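Local coordinates for acinetobacter secreted protease CpaA (Acinetobacter nosocomialis M2, PDB 6O38), which is a zinc metalloprotease secreted through the type II pathway with the help of its chaperone CpaB, and probably cleaves host glycoproteins, at residues K156-S164 with T229-I237. Numbering follows the deposited sequence.
Sequences KTNLLFPSS and TANDRDRII
With CG beside its own backbone N (chi1 -71°), Phe161 turns its ring toward Arg233, whose chain bends at chi2 (53°) and lays its aliphatic part and then its guanidinium along one face of the ring. The arginine belongs to a type II beta turn, Asn231 to Asp234, that leads into strand 235-240, and the contact joins two successive StcE-type beta-sandwich domains, a worked example of how the loops of tandem modules can meet. Arg233 CG sits 3.6 Å from the centroid of the Phe161 ring in a CH-pi contact, and farther along the guanidinium lies almost parallel to the ring, the planes 14° apart. Asp232 holds that group from the edge: its OD1 takes a salt bridge from Arg233 NH1 at 2.9 Å, nearly in the guanidinium plane, and also accepts from Ser273 N, while Arg233 NH2 reaches Gly546 O.

Beside this stack the serines grip the turn. Ser163 OG donates to Asp232 O at 2.7 Å, lying in the carbonyl plane. The Asp234 carboxylate accepts from both segments: OD1 receives Ser164 N through its syn lone pair at 3.0 Å, and OD2 accepts Ser164 OG at 2.6 Å. That second oxygen is shared, for Asn231 N also donates to Asp234 OD2, approaching from above the carboxylate plane.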
loop_
_atom_site.group_PDB
_atom_site.type_symbol
_atom_site.label_atom_id
_atom_site.label_comp_id
_atom_site.label_asym_id
_atom_site.label_seq_id
_atom_site.Cartn_x
_atom_site.Cartn_y
_atom_site.Cartn_z
ATOM N N LYS A 156 25.373 -13.250 4.463
ATOM C CA LYS A 156 24.648 -12.036 4.117
ATOM C C LYS A 156 25.067 -11.442 2.779
ATOM O O LYS A 156 24.522 -10.408 2.384
ATOM C CB LYS A 156 24.831 -10.992 5.224
ATOM C CG LYS A 156 24.560 -11.532 6.620
ATOM C CD LYS A 156 24.438 -10.411 7.637
ATOM C CE LYS A 156 24.757 -10.898 9.039
ATOM N NZ LYS A 156 24.812 -9.771 10.012
ATOM N N THR A 157 26.023 -12.063 2.081
ATOM C CA THR A 157 26.560 -11.476 0.855
ATOM C C THR A 157 25.467 -11.254 -0.185
ATOM O O THR A 157 25.339 -10.158 -0.743
ATOM C CB THR A 157 27.670 -12.363 0.288
ATOM O OG1 THR A 157 28.751 -12.437 1.226
ATOM C CG2 THR A 157 28.184 -11.793 -1.026
ATOM N N ASN A 158 24.666 -12.284 -0.458
ATOM C CA ASN A 158 23.638 -12.213 -1.487
ATOM C C ASN A 158 22.254 -11.921 -0.916
ATOM O O ASN A 158 21.248 -12.173 -1.588
ATOM C CB ASN A 158 23.615 -13.508 -2.302
ATOM C CG ASN A 158 23.419 -14.743 -1.441
ATOM O OD1 ASN A 158 23.248 -14.650 -0.226
ATOM N ND2 ASN A 158 23.445 -15.910 -2.072
ATOM N N LEU A 159 22.184 -11.399 0.304
ATOM C CA LEU A 159 20.922 -10.967 0.884
ATOM C C LEU A 159 20.711 -9.482 0.621
ATOM O O LEU A 159 21.668 -8.709 0.517
ATOM C CB LEU A 159 20.891 -11.250 2.387
ATOM C CG LEU A 159 21.170 -12.700 2.791
ATOM C CD1 LEU A 159 21.022 -12.883 4.293
ATOM C CD2 LEU A 159 20.255 -13.656 2.040
ATOM N N LEU A 160 19.440 -9.091 0.496
ATOM C CA LEU A 160 19.116 -7.699 0.195
ATOM C C LEU A 160 19.688 -6.755 1.247
ATOM O O LEU A 160 20.251 -5.707 0.912
ATOM C CB LEU A 160 17.602 -7.524 0.081
ATOM C CG LEU A 160 17.114 -6.108 -0.226
ATOM C CD1 LEU A 160 17.503 -5.698 -1.637
ATOM C CD2 LEU A 160 15.610 -6.004 -0.026
ATOM N N PHE A 161 19.554 -7.111 2.523
ATOM C CA PHE A 161 20.117 -6.336 3.614
ATOM C C PHE A 161 20.806 -7.265 4.605
ATOM O O PHE A 161 20.336 -8.385 4.837
ATOM C CB PHE A 161 19.035 -5.519 4.336
ATOM C CG PHE A 161 18.503 -4.370 3.528
ATOM C CD1 PHE A 161 19.249 -3.212 3.375
ATOM C CD2 PHE A 161 17.257 -4.443 2.931
ATOM C CE1 PHE A 161 18.763 -2.151 2.634
ATOM C CE2 PHE A 161 16.765 -3.384 2.189
ATOM C CZ PHE A 161 17.520 -2.237 2.041
ATOM N N PRO A 162 21.916 -6.832 5.203
ATOM C CA PRO A 162 22.637 -7.681 6.169
ATOM C C PRO A 162 21.999 -7.662 7.555
ATOM O O PRO A 162 22.595 -7.219 8.542
ATOM C CB PRO A 162 24.042 -7.065 6.156
ATOM C CG PRO A 162 23.805 -5.622 5.875
ATOM C CD PRO A 162 22.609 -5.554 4.960
ATOM N N SER A 163 20.764 -8.151 7.636
ATOM C CA SER A 163 20.037 -8.170 8.894
ATOM C C SER A 163 20.534 -9.312 9.781
ATOM O O SER A 163 21.412 -10.094 9.407
ATOM C CB SER A 163 18.536 -8.281 8.637
ATOM O OG SER A 163 18.080 -7.212 7.826
ATOM N N SER A 164 19.956 -9.409 10.980
ATOM C CA SER A 164 20.381 -10.389 11.980
ATOM C C SER A 164 19.708 -11.737 11.709
ATOM O O SER A 164 18.911 -12.248 12.497
ATOM C CB SER A 164 20.065 -9.884 13.381
ATOM O OG SER A 164 20.642 -8.611 13.608
ATOM N N THR A 229 22.019 0.147 18.775
ATOM C CA THR A 229 22.523 -0.305 17.489
ATOM C C THR A 229 21.914 -1.661 17.168
ATOM O O THR A 229 21.448 -2.383 18.053
ATOM C CB THR A 229 24.054 -0.394 17.482
ATOM O OG1 THR A 229 24.518 -0.613 16.145
ATOM C CG2 THR A 229 24.528 -1.536 18.373
ATOM N N ALA A 230 21.911 -1.989 15.882
ATOM C CA ALA A 230 21.440 -3.280 15.399
ATOM C C ALA A 230 22.069 -3.526 14.034
ATOM O O ALA A 230 22.919 -2.756 13.575
ATOM C CB ALA A 230 19.908 -3.320 15.346
ATOM N N ASN A 231 21.663 -4.610 13.385
ATOM C CA ASN A 231 22.059 -4.854 12.009
ATOM C C ASN A 231 21.111 -4.130 11.060
ATOM O O ASN A 231 19.988 -3.770 11.420
ATOM C CB ASN A 231 22.081 -6.352 11.708
ATOM C CG ASN A 231 23.256 -7.057 12.355
ATOM O OD1 ASN A 231 24.389 -6.578 12.298
ATOM N ND2 ASN A 231 22.991 -8.197 12.981
ATOM N N ASP A 232 21.591 -3.904 9.839
ATOM C CA ASP A 232 20.847 -3.110 8.869
ATOM C C ASP A 232 19.474 -3.717 8.604
ATOM O O ASP A 232 19.355 -4.903 8.284
ATOM C CB ASP A 232 21.640 -2.996 7.567
ATOM C CG ASP A 232 21.250 -1.778 6.751
ATOM O OD1 ASP A 232 20.534 -0.906 7.287
ATOM O OD2 ASP A 232 21.666 -1.689 5.576
ATOM N N ARG A 233 18.434 -2.896 8.777
ATOM C CA ARG A 233 17.042 -3.224 8.473
ATOM C C ARG A 233 16.420 -4.201 9.464
ATOM O O ARG A 233 15.382 -4.801 9.168
ATOM C CB ARG A 233 16.882 -3.758 7.043
ATOM C CG ARG A 233 16.485 -2.698 6.024
ATOM C CD ARG A 233 17.433 -1.511 6.054
ATOM N NE ARG A 233 17.080 -0.502 5.060
ATOM C CZ ARG A 233 17.892 0.475 4.670
ATOM N NH1 ARG A 233 19.108 0.577 5.190
ATOM N NH2 ARG A 233 17.488 1.350 3.759
ATOM N N ASP A 234 17.026 -4.390 10.635
ATOM C CA ASP A 234 16.329 -5.083 11.709
ATOM C C ASP A 234 15.109 -4.275 12.133
ATOM O O ASP A 234 15.112 -3.042 12.103
ATOM C CB ASP A 234 17.256 -5.310 12.904
ATOM C CG ASP A 234 18.301 -6.374 12.638
ATOM O OD1 ASP A 234 18.087 -7.211 11.736
ATOM O OD2 ASP A 234 19.332 -6.383 13.343
ATOM N N ARG A 235 14.052 -4.979 12.530
ATOM C CA ARG A 235 12.783 -4.335 12.832
ATOM C C ARG A 235 12.303 -4.709 14.225
ATOM O O ARG A 235 12.474 -5.848 14.670
ATOM C CB ARG A 235 11.712 -4.702 11.799
ATOM C CG ARG A 235 11.926 -4.046 10.448
ATOM C CD ARG A 235 10.722 -4.217 9.542
ATOM N NE ARG A 235 10.928 -3.570 8.249
ATOM C CZ ARG A 235 9.946 -3.209 7.430
ATOM N NH1 ARG A 235 8.683 -3.428 7.768
ATOM N NH2 ARG A 235 10.227 -2.626 6.273
ATOM N N ILE A 236 11.703 -3.736 14.906
ATOM C CA ILE A 236 11.094 -3.932 16.215
ATOM C C ILE A 236 9.655 -3.445 16.139
ATOM O O ILE A 236 9.407 -2.283 15.798
ATOM C CB ILE A 236 11.853 -3.189 17.329
ATOM C CG1 ILE A 236 13.233 -3.811 17.548
ATOM C CG2 ILE A 236 11.050 -3.194 18.621
ATOM C CD1 ILE A 236 14.040 -3.121 18.623
ATOM N N ILE A 237 8.713 -4.331 16.449
ATOM C CA ILE A 237 7.299 -3.987 16.557
ATOM C C ILE A 237 6.938 -3.951 18.034
ATOM O O ILE A 237 7.259 -4.883 18.782
ATOM C CB ILE A 237 6.411 -4.983 15.792
ATOM C CG1 ILE A 237 6.720 -4.931 14.295
ATOM C CG2 ILE A 237 4.940 -4.687 16.040
ATOM C CD1 ILE A 237 5.978 -5.969 13.482
#